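Local coordinates for protein N(G),N(G)-dimethylarginine dimethylaminohydrolase (Pseudomonas aeruginosa, PDB 1H70) that hydrolyses N(omega),N(omega)-dimethyl-L-arginine and N(omega)-monomethyl-L-arginine, which inhibit nitric oxide synthase, to L-citrulline and dimethylamine or methylamine, at residues Arg9-Ser14 with Lys31-His36; Asp61-Glu66 with Ser239-Ile244; Glu172-Leu177 with Gln189-Ile194. The protein carries 1 engineered substitution. One frame throughout, in Å; residues are numbered along the deposited sequence.

Contacts 1 and 2 belong to one buried region: their centres lie about 9 Å apart, and they touch through helices 29-43 and 239-242, where Gln-35 OE1 accepts a hydrogen bond from Glu-240 N. Neither has a hydrogen bond between its own two segments. Contact 1 relies on a proline-histidine CH-pi contact, whereas contact 2 relies on an aromatic and aliphatic cluster that walls the citrulline pocket. Contact 3 lies across the chain's centre, about 26 Å between centres from contact 2, and falls within the long chain excursion that contact 2 closes. Partly buried and remote from the pocket, it joins two parallel strands by five backbone and side-chain hydrogen bonds.

Contact 1: residues Arg9-Ser14 with Lys31-His36; sequences RTPARS and KALEQH
The loop that leaves strand 5-9 packs on helix 29-43 chiefly through Pro-11, whose CD methylene lies over one face of the His-36 imidazole; the two segments bury 227 Å² of surface, summed over both sides. The geometry identifies a CH-pi contact: Pro-11 CD is 3.9 Å from the centroid of the His-36 ring, in a direction 19° off the ring normal. The methylene is displaced toward the rim, on the side where Pro-11 CD is 3.7 Å from His-36 CG. The next ring carbon serves a different partner, with Pro-11 CG 4.1 Å from Leu-33 CD1, and the proline and leucine side chains run at about a right angle to each other. Because Leu-33 CG stands anti to the backbone N (chi1 -166°), its CD1 branch reaches the loop although the CB does not point straight at it. The same methyl approaches Thr-10 CG2 at 4.2 Å. Leu-33 and His-36 are three residues apart, so the proline spans successive turns on one side of the helix.

In this beta/alpha propeller of the guanidine-modifying superfamily, helix 29-43 comes between strands 5-9 and 49-53 along the chain. Thr-10 is backbone hydrogen-bonded to Leu-53, and Thr-10 and His-36 both touch Leu-52, which places the contact beside the ends of both strands. CB of Arg-9 points away from the helix, and the guanidinium NH1 is hydrogen-bonded to Pro-54 O.

The backbone of Arg-9 does meet the imidazole: Arg-9 O is 3.2 Å from His-36 CE1, approaching the ring obliquely from the same side as Pro-11 CD. Although Arg-9 O is also 3.5 Å from His-36 NE2, the angle is too poor for a hydrogen bond.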
loop_
_atom_site.group_PDB
_atom_site.type_symbol
_atom_site.label_atom_id
_atom_site.label_comp_id
_atom_site.label_asym_id
_atom_site.label_seq_id
_atom_site.Cartn_x
_atom_site.Cartn_y
_atom_site.Cartn_z
ATOM N N ARG A 9 -10.877 -5.260 -1.437
ATOM C CA ARG A 9 -11.490 -6.418 -2.122
ATOM C C ARG A 9 -11.422 -7.629 -1.215
ATOM O O ARG A 9 -10.372 -7.938 -0.671
ATOM C CB ARG A 9 -10.771 -6.704 -3.423
ATOM C CG ARG A 9 -11.395 -7.864 -4.276
ATOM C CD ARG A 9 -10.518 -8.302 -5.432
ATOM N NE ARG A 9 -10.420 -7.316 -6.501
ATOM C CZ ARG A 9 -11.366 -7.048 -7.389
ATOM N NH1 ARG A 9 -12.533 -7.693 -7.360
ATOM N NH2 ARG A 9 -11.137 -6.122 -8.325
ATOM N N THR A 10 -12.537 -8.320 -1.061
ATOM C CA THR A 10 -12.605 -9.525 -0.248
ATOM C C THR A 10 -11.567 -10.519 -0.707
ATOM O O THR A 10 -11.405 -10.696 -1.893
ATOM C CB THR A 10 -14.022 -10.120 -0.459
ATOM O OG1 THR A 10 -14.978 -9.105 -0.105
ATOM C CG2 THR A 10 -14.287 -11.334 0.452
ATOM N N PRO A 11 -10.877 -11.198 0.216
ATOM C CA PRO A 11 -9.875 -12.202 -0.176
ATOM C C PRO A 11 -10.538 -13.440 -0.797
ATOM O O PRO A 11 -11.676 -13.784 -0.427
ATOM C CB PRO A 11 -9.180 -12.528 1.154
ATOM C CG PRO A 11 -10.211 -12.251 2.183
ATOM C CD PRO A 11 -11.008 -11.055 1.680
ATOM N N ALA A 12 -9.866 -14.064 -1.756
ATOM C CA ALA A 12 -10.382 -15.255 -2.428
ATOM C C ALA A 12 -9.929 -16.495 -1.683
ATOM O O ALA A 12 -8.991 -16.439 -0.875
ATOM C CB ALA A 12 -9.863 -15.316 -3.844
ATOM N N ARG A 13 -10.550 -17.645 -1.964
ATOM C CA ARG A 13 -10.085 -18.864 -1.326
ATOM C C ARG A 13 -8.670 -19.151 -1.796
ATOM O O ARG A 13 -7.866 -19.732 -1.043
ATOM C CB ARG A 13 -10.972 -20.060 -1.662
ATOM C CG ARG A 13 -12.344 -20.059 -0.980
ATOM C CD ARG A 13 -13.224 -21.220 -1.449
ATOM N NE ARG A 13 -13.571 -21.119 -2.865
ATOM C CZ ARG A 13 -14.581 -20.382 -3.328
ATOM N NH1 ARG A 13 -15.311 -19.685 -2.478
ATOM N NH2 ARG A 13 -14.857 -20.328 -4.624
ATOM N N SER A 14 -8.351 -18.773 -3.035
ATOM C CA SER A 14 -7.006 -18.990 -3.591
ATOM C C SER A 14 -5.897 -18.160 -2.922
ATOM O O SER A 14 -4.726 -18.320 -3.261
ATOM C CB SER A 14 -6.960 -18.808 -5.118
ATOM O OG SER A 14 -7.378 -17.506 -5.469
ATOM N N LYS A 31 -9.405 -17.729 8.734
ATOM C CA LYS A 31 -8.813 -16.722 9.595
ATOM C C LYS A 31 -8.533 -15.419 8.826
ATOM O O LYS A 31 -8.736 -14.315 9.351
ATOM C CB LYS A 31 -7.542 -17.293 10.226
ATOM C CG LYS A 31 -6.881 -16.357 11.217
ATOM C CD LYS A 31 -5.772 -17.116 11.954
ATOM C CE LYS A 31 -5.010 -16.161 12.865
ATOM N NZ LYS A 31 -3.674 -16.748 13.249
ATOM N N ALA A 32 -8.122 -15.528 7.566
ATOM C CA ALA A 32 -7.838 -14.339 6.744
ATOM C C ALA A 32 -9.114 -13.550 6.518
ATOM O O ALA A 32 -9.096 -12.328 6.487
ATOM C CB ALA A 32 -7.248 -14.725 5.421
ATOM N N LEU A 33 -10.218 -14.269 6.339
ATOM C CA LEU A 33 -11.512 -13.613 6.137
ATOM C C LEU A 33 -11.858 -12.790 7.374
ATOM O O LEU A 33 -12.291 -11.633 7.273
ATOM C CB LEU A 33 -12.554 -14.685 5.853
ATOM C CG LEU A 33 -13.890 -14.263 5.292
ATOM C CD1 LEU A 33 -13.691 -13.668 3.894
ATOM C CD2 LEU A 33 -14.827 -15.494 5.257
ATOM N N GLU A 34 -11.656 -13.368 8.553
ATOM C CA GLU A 34 -11.962 -12.635 9.779
ATOM C C GLU A 34 -11.049 -11.418 9.914
ATOM O O GLU A 34 -11.474 -10.369 10.388
ATOM C CB GLU A 34 -11.836 -13.517 11.024
ATOM C CG GLU A 34 -12.784 -14.711 11.060
ATOM C CD GLU A 34 -14.243 -14.331 11.319
ATOM O OE1 GLU A 34 -14.506 -13.414 12.117
ATOM O OE2 GLU A 34 -15.132 -14.969 10.725
ATOM N N GLN A 35 -9.775 -11.546 9.529
ATOM C CA GLN A 35 -8.894 -10.390 9.661
ATOM C C GLN A 35 -9.270 -9.264 8.695
ATOM O O GLN A 35 -9.151 -8.093 9.034
ATOM C CB GLN A 35 -7.428 -10.808 9.462
ATOM C CG GLN A 35 -6.990 -11.831 10.533
ATOM C CD GLN A 35 -5.508 -12.184 10.489
ATOM O OE1 GLN A 35 -4.857 -12.084 9.452
ATOM N NE2 GLN A 35 -4.977 -12.636 11.645
ATOM N N HIS A 36 -9.687 -9.635 7.478
ATOM C CA HIS A 36 -10.046 -8.627 6.488
ATOM C C HIS A 36 -11.326 -7.911 6.965
ATOM O O HIS A 36 -11.480 -6.717 6.784
ATOM C CB HIS A 36 -10.241 -9.253 5.091
ATOM C CG HIS A 36 -10.427 -8.249 3.987
ATOM N ND1 HIS A 36 -9.392 -7.752 3.230
ATOM C CD2 HIS A 36 -11.547 -7.634 3.527
ATOM C CE1 HIS A 36 -9.860 -6.892 2.334
ATOM N NE2 HIS A 36 -11.167 -6.808 2.500
#

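Contact 2: residues Asp61-Glu66 with Ser239-Ile244; sequences DSVFVE and SEYRKI. With CIR (citrulline), chain B.
Phe-64 is the bump of this contact, its ring entering a hollow formed by Tyr-241 and Ile-244 beside the bound citrulline. Phe-64 CZ meets the edge of the tyrosine ring, 3.8 Å from Tyr-241 CD2. At the rim of the phenylalanine, Ile-244 CD1 lies near the ring plane, 3.8 Å from Phe-64 CE1. The isoleucine gets there with CG1 between its backbone N and carbonyl carbon (chi1 54°), which directs the longer branch at the ring edge. Val-63 wedges against both rings: its CG1 covers the centre of one Phe-64 face and also stands 4.1 Å from Tyr-241 CE2. A type I turn from Asp-61 to Phe-64, closed by the bond from Phe-64 N to Asp-61 O, places Val-63 and Phe-64 next to each other against the helix.

The same packing shapes the substrate pocket. Phe-64 CD1 is 3.7 Å from C3 of citrulline, so the ring supports the ligand's aliphatic chain. Both segments grip the ligand's amino group: citrulline N donates to Asp-61 OD1 at 2.7 Å and to Ile-244 O at 2.8 Å. At the far end of the ligand, its N8 donates to Glu-66 OE1 at 3.1 Å, with an angle of 152° at the hydrogen. Ser-250, engineered at the nucleophile position, touches Phe-64 and also hydrogen-bonds the citrulline.

Tyr-241 carries the packing on to helix 29-43, where its OH is hydrogen-bonded to Ala-32 O. On the loop side, Val-65 rests against helix 89-100 and strand 5-9, setting the 61-66 loop between those elements and the short helix 239-242.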
loop_
_atom_site.group_PDB
_atom_site.type_symbol
_atom_site.label_atom_id
_atom_site.label_comp_id
_atom_site.label_asym_id
_atom_site.label_seq_id
_atom_site.Cartn_x
_atom_site.Cartn_y
_atom_site.Cartn_z
ATOM N N ASP A 61 -3.775 -13.103 -5.084
ATOM C CA ASP A 61 -3.295 -11.905 -4.385
ATOM C C ASP A 61 -4.135 -10.662 -4.667
ATOM O O ASP A 61 -3.729 -9.548 -4.303
ATOM C CB ASP A 61 -1.853 -11.621 -4.806
ATOM C CG ASP A 61 -0.860 -12.621 -4.257
ATOM O OD1 ASP A 61 -0.680 -12.626 -3.017
ATOM O OD2 ASP A 61 -0.236 -13.395 -5.026
ATOM N N SER A 62 -5.323 -10.814 -5.261
ATOM C CA SER A 62 -6.160 -9.660 -5.624
ATOM C C SER A 62 -6.724 -8.831 -4.443
ATOM O O SER A 62 -7.161 -7.681 -4.599
ATOM C CB SER A 62 -7.229 -10.062 -6.674
ATOM O OG SER A 62 -8.100 -11.020 -6.120
ATOM N N VAL A 63 -6.607 -9.354 -3.226
ATOM C CA VAL A 63 -6.969 -8.643 -2.016
ATOM C C VAL A 63 -6.038 -7.451 -1.847
ATOM O O VAL A 63 -6.401 -6.460 -1.214
ATOM C CB VAL A 63 -6.844 -9.569 -0.768
ATOM C CG1 VAL A 63 -5.402 -10.035 -0.565
ATOM C CG2 VAL A 63 -7.368 -8.887 0.496
ATOM N N PHE A 64 -4.832 -7.536 -2.411
ATOM C CA PHE A 64 -3.867 -6.445 -2.332
ATOM C C PHE A 64 -4.092 -5.411 -3.435
ATOM O O PHE A 64 -3.261 -5.211 -4.349
ATOM C CB PHE A 64 -2.431 -6.990 -2.372
ATOM C CG PHE A 64 -2.171 -7.965 -1.245
ATOM C CD1 PHE A 64 -1.708 -9.246 -1.508
ATOM C CD2 PHE A 64 -2.422 -7.587 0.060
ATOM C CE1 PHE A 64 -1.483 -10.139 -0.471
ATOM C CE2 PHE A 64 -2.189 -8.482 1.123
ATOM C CZ PHE A 64 -1.710 -9.749 0.849
ATOM N N VAL A 65 -5.223 -4.724 -3.323
ATOM C CA VAL A 65 -5.642 -3.721 -4.301
ATOM C C VAL A 65 -4.718 -2.505 -4.400
ATOM O O VAL A 65 -4.788 -1.753 -5.394
ATOM C CB VAL A 65 -7.092 -3.235 -4.044
ATOM C CG1 VAL A 65 -8.061 -4.401 -4.212
ATOM C CG2 VAL A 65 -7.220 -2.566 -2.654
ATOM N N GLU A 66 -3.835 -2.317 -3.421
ATOM C CA GLU A 66 -2.873 -1.227 -3.527
ATOM C C GLU A 66 -2.026 -1.333 -4.796
ATOM O O GLU A 66 -1.724 -0.318 -5.375
ATOM C CB GLU A 66 -1.933 -1.228 -2.311
ATOM C CG GLU A 66 -0.721 -0.317 -2.447
ATOM C CD GLU A 66 -0.209 0.175 -1.110
ATOM O OE1 GLU A 66 0.591 -0.550 -0.481
ATOM O OE2 GLU A 66 -0.586 1.276 -0.691
ATOM N N SER A 239 -1.923 -11.166 10.581
ATOM C CA SER A 239 -0.969 -12.263 10.509
ATOM C C SER A 239 -1.095 -13.133 9.258
ATOM O O SER A 239 -0.088 -13.619 8.746
ATOM C CB SER A 239 -1.091 -13.139 11.760
ATOM O OG SER A 239 -2.211 -14.004 11.666
ATOM N N GLU A 240 -2.300 -13.335 8.756
ATOM C CA GLU A 240 -2.467 -14.191 7.571
ATOM C C GLU A 240 -1.961 -13.494 6.310
ATOM O O GLU A 240 -1.532 -14.160 5.368
ATOM C CB GLU A 240 -3.917 -14.641 7.440
ATOM C CG GLU A 240 -4.382 -15.485 8.625
ATOM C CD GLU A 240 -3.359 -16.535 9.070
ATOM O OE1 GLU A 240 -3.186 -17.595 8.417
ATOM O OE2 GLU A 240 -2.723 -16.278 10.109
ATOM N N TYR A 241 -1.979 -12.163 6.309
ATOM C CA TYR A 241 -1.452 -11.431 5.144
ATOM C C TYR A 241 0.066 -11.304 5.232
ATOM O O TYR A 241 0.753 -11.298 4.203
ATOM C CB TYR A 241 -2.197 -10.107 4.955
ATOM C CG TYR A 241 -3.671 -10.402 4.788
ATOM C CD1 TYR A 241 -4.549 -10.288 5.855
ATOM C CD2 TYR A 241 -4.160 -10.853 3.572
ATOM C CE1 TYR A 241 -5.899 -10.590 5.696
ATOM C CE2 TYR A 241 -5.494 -11.145 3.393
ATOM C CZ TYR A 241 -6.356 -11.026 4.455
ATOM O OH TYR A 241 -7.691 -11.337 4.293
ATOM N N ARG A 242 0.601 -11.232 6.449
ATOM C CA ARG A 242 2.043 -11.204 6.668
ATOM C C ARG A 242 2.718 -12.415 6.030
ATOM O O ARG A 242 3.840 -12.330 5.467
ATOM C CB ARG A 242 2.364 -11.105 8.177
ATOM C CG ARG A 242 3.864 -11.147 8.472
ATOM C CD ARG A 242 4.177 -10.814 9.929
ATOM N NE ARG A 242 5.578 -11.086 10.273
ATOM C CZ ARG A 242 6.029 -12.151 10.941
ATOM N NH1 ARG A 242 5.204 -13.114 11.367
ATOM N NH2 ARG A 242 7.337 -12.254 11.188
ATOM N N LYS A 243 2.030 -13.563 6.067
ATOM C CA LYS A 243 2.530 -14.793 5.469
ATOM C C LYS A 243 2.787 -14.670 3.972
ATOM O O LYS A 243 3.621 -15.392 3.436
ATOM C CB LYS A 243 1.557 -15.952 5.679
ATOM C CG LYS A 243 1.511 -16.439 7.115
ATOM C CD LYS A 243 0.340 -17.424 7.319
ATOM C CE LYS A 243 0.292 -17.892 8.764
ATOM N NZ LYS A 243 -0.834 -18.871 8.925
ATOM N N ILE A 244 2.028 -13.797 3.306
ATOM C CA ILE A 244 2.210 -13.577 1.877
ATOM C C ILE A 244 2.658 -12.135 1.614
ATOM O O ILE A 244 2.224 -11.490 0.656
ATOM C CB ILE A 244 0.990 -14.029 1.008
ATOM C CG1 ILE A 244 -0.312 -13.381 1.497
ATOM C CG2 ILE A 244 0.903 -15.572 1.008
ATOM C CD1 ILE A 244 -1.562 -13.798 0.682
HETATM C C CIR B . 2.689 -10.355 -3.820
HETATM O O CIR B . 2.521 -9.588 -4.816
HETATM O OXT CIR B . 3.775 -11.062 -3.727
HETATM C CA CIR B . 1.666 -10.392 -2.716
HETATM N N CIR B . 1.665 -11.724 -2.081
HETATM C C3 CIR B . 1.978 -9.288 -1.676
HETATM C C4 CIR B . 1.740 -7.904 -2.308
HETATM C C5 CIR B . 2.083 -6.825 -1.294
HETATM N N6 CIR B . 1.804 -5.488 -1.836
HETATM C C7 CIR B . 1.846 -4.364 -1.139
HETATM O O7 CIR B . 2.124 -4.330 0.071
HETATM N N8 CIR B . 1.557 -3.211 -1.773
#

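Contact 3: residues Glu172-Leu177 with Gln189-Ile194; sequences EHNNLL and QDFNII
Leu-176 and Phe-191 pack together on one face of a parallel strand pair, while Asn-175 and Asn-192 bond on the other. Leu-176 CD2 lies over the Phe-191 ring, 4.2 Å from its centroid and 23° off the normal, a CH-pi contact displaced toward the rim. The stems of the two residues also touch, with Leu-176 CB 3.9 Å from Phe-191 CB. With chi1 at -179°, CG of Leu-176 stands opposite the backbone N, which carries CD2 over the ring.

The asparagine amides are turned steeply against each other, their planes 75° apart. Asn-192 ND2 donates to Asn-175 OD1 at 3.0 Å; the oxygen lies close to the amide plane of the donor, whereas the donor is tilted from the acceptor's plane. Asn-175 ND2 is held in turn by Tyr-231 OH, which fixes the rotation of that amide. Farther along this face, Leu-177 CD2 packs 3.8 Å from Ile-194 CG2.

Asn-174 is the third residue of the type I' turn from Glu-172 to Asn-175, which lies in the beta hairpin between strands 168-170 and 175-178. Its ND2 donates to Asp-190 O at 3.0 Å, in the carbonyl plane and on a lone pair, while its O accepts from Asn-192 N at 2.9 Å. Leu-176 then bonds to residues on both sides of its partner Ile-193, through Leu-176 N to Asn-192 O and through Ile-194 N to Leu-176 O, the latter at 2.8 Å. This is the pattern of parallel strands, here between the central and an outer strand of a three-stranded sheet. The side-chain amide bonds given by Asn-174 and Asn-192 lie at the start of the paired strands and so reinforce the end where the backbone pairing opens, while the backbone bonds continue to Ile-194 with apolar contacts on both faces.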
loop_
_atom_site.group_PDB
_atom_site.type_symbol
_atom_site.label_atom_id
_atom_site.label_comp_id
_atom_site.label_asym_id
_atom_site.label_seq_id
_atom_site.Cartn_x
_atom_site.Cartn_y
_atom_site.Cartn_z
ATOM N N GLU A 172 1.588 11.685 7.600
ATOM C CA GLU A 172 1.245 13.108 7.525
ATOM C C GLU A 172 2.021 13.871 8.606
ATOM O O GLU A 172 2.648 13.277 9.483
ATOM C CB GLU A 172 -0.269 13.330 7.659
ATOM C CG GLU A 172 -1.099 12.751 6.513
ATOM C CD GLU A 172 -0.565 13.089 5.127
ATOM O OE1 GLU A 172 -0.348 14.290 4.830
ATOM O OE2 GLU A 172 -0.405 12.159 4.315
ATOM N N HIS A 173 2.014 15.195 8.528
ATOM C CA HIS A 173 2.706 16.041 9.511
ATOM C C HIS A 173 4.223 15.800 9.629
ATOM O O HIS A 173 4.809 16.049 10.674
ATOM C CB HIS A 173 2.048 15.921 10.893
ATOM C CG HIS A 173 0.553 15.996 10.843
ATOM N ND1 HIS A 173 -0.128 17.131 10.446
ATOM C CD2 HIS A 173 -0.389 15.059 11.107
ATOM C CE1 HIS A 173 -1.428 16.894 10.479
ATOM N NE2 HIS A 173 -1.613 15.643 10.887
ATOM N N ASN A 174 4.861 15.318 8.577
ATOM C CA ASN A 174 6.292 15.077 8.522
ATOM C C ASN A 174 6.753 13.849 9.312
ATOM O O ASN A 174 7.932 13.653 9.489
ATOM C CB ASN A 174 7.092 16.335 8.964
ATOM C CG ASN A 174 8.451 16.413 8.296
ATOM O OD1 ASN A 174 8.581 16.117 7.114
ATOM N ND2 ASN A 174 9.478 16.820 9.036
ATOM N N ASN A 175 5.824 13.008 9.767
ATOM C CA ASN A 175 6.185 11.843 10.569
ATOM C C ASN A 175 6.313 10.658 9.645
ATOM O O ASN A 175 5.322 10.313 9.001
ATOM C CB ASN A 175 5.120 11.575 11.639
ATOM C CG ASN A 175 5.050 12.712 12.642
ATOM O OD1 ASN A 175 6.099 13.226 13.008
ATOM N ND2 ASN A 175 3.857 13.140 13.052
ATOM N N LEU A 176 7.514 10.094 9.560
ATOM C CA LEU A 176 7.797 8.974 8.662
ATOM C C LEU A 176 8.242 7.704 9.384
ATOM O O LEU A 176 9.243 7.726 10.082
ATOM C CB LEU A 176 8.902 9.394 7.686
ATOM C CG LEU A 176 9.323 8.346 6.625
ATOM C CD1 LEU A 176 8.165 8.081 5.628
ATOM C CD2 LEU A 176 10.568 8.815 5.830
ATOM N N LEU A 177 7.532 6.592 9.205
ATOM C CA LEU A 177 7.999 5.321 9.776
ATOM C C LEU A 177 9.059 4.752 8.824
ATOM O O LEU A 177 8.861 4.742 7.605
ATOM C CB LEU A 177 6.869 4.269 9.888
ATOM C CG LEU A 177 5.644 4.622 10.744
ATOM C CD1 LEU A 177 4.691 3.438 10.802
ATOM C CD2 LEU A 177 6.076 5.026 12.170
ATOM N N GLN A 189 16.025 12.497 5.259
ATOM C CA GLN A 189 16.537 13.105 6.490
ATOM C C GLN A 189 15.837 14.377 6.992
ATOM O O GLN A 189 16.031 14.738 8.154
ATOM C CB GLN A 189 18.063 13.292 6.433
ATOM C CG GLN A 189 18.850 11.991 6.308
ATOM C CD GLN A 189 18.452 10.885 7.278
ATOM O OE1 GLN A 189 18.610 11.006 8.503
ATOM N NE2 GLN A 189 17.919 9.768 6.709
ATOM N N ASP A 190 15.027 15.065 6.180
ATOM C CA ASP A 190 14.360 16.231 6.756
ATOM C C ASP A 190 13.018 15.820 7.365
ATOM O O ASP A 190 12.300 16.629 7.920
ATOM C CB ASP A 190 14.292 17.423 5.810
ATOM C CG ASP A 190 15.644 18.144 5.667
ATOM O OD1 ASP A 190 16.572 17.939 6.483
ATOM O OD2 ASP A 190 15.833 18.940 4.725
ATOM N N PHE A 191 12.698 14.525 7.287
ATOM C CA PHE A 191 11.470 14.029 7.898
ATOM C C PHE A 191 11.768 13.735 9.379
ATOM O O PHE A 191 12.920 13.619 9.757
ATOM C CB PHE A 191 11.038 12.691 7.289
ATOM C CG PHE A 191 10.468 12.777 5.883
ATOM C CD1 PHE A 191 11.294 12.684 4.783
ATOM C CD2 PHE A 191 9.110 12.916 5.678
ATOM C CE1 PHE A 191 10.795 12.745 3.494
ATOM C CE2 PHE A 191 8.591 12.982 4.388
ATOM C CZ PHE A 191 9.433 12.888 3.297
ATOM N N ASN A 192 10.741 13.564 10.189
ATOM C CA ASN A 192 10.952 13.111 11.555
ATOM C C ASN A 192 10.926 11.599 11.415
ATOM O O ASN A 192 9.839 11.035 11.319
ATOM C CB ASN A 192 9.826 13.563 12.469
ATOM C CG ASN A 192 9.870 12.899 13.842
ATOM O OD1 ASN A 192 10.945 12.587 14.374
ATOM N ND2 ASN A 192 8.683 12.669 14.403
ATOM N N ILE A 193 12.094 10.971 11.347
ATOM C CA ILE A 193 12.128 9.523 11.149
ATOM C C ILE A 193 11.881 8.763 12.421
ATOM O O ILE A 193 12.507 9.013 13.457
ATOM C CB ILE A 193 13.431 9.049 10.498
ATOM C CG1 ILE A 193 13.682 9.805 9.190
ATOM C CG2 ILE A 193 13.352 7.556 10.241
ATOM C CD1 ILE A 193 15.120 9.657 8.667
ATOM N N ILE A 194 10.918 7.848 12.324
ATOM C CA ILE A 194 10.557 6.966 13.418
ATOM C C ILE A 194 11.093 5.595 13.034
ATOM O O ILE A 194 10.529 4.869 12.212
ATOM C CB ILE A 194 9.034 6.977 13.645
ATOM C CG1 ILE A 194 8.562 8.416 13.900
ATOM C CG2 ILE A 194 8.660 6.060 14.785
ATOM C CD1 ILE A 194 7.118 8.648 13.511
#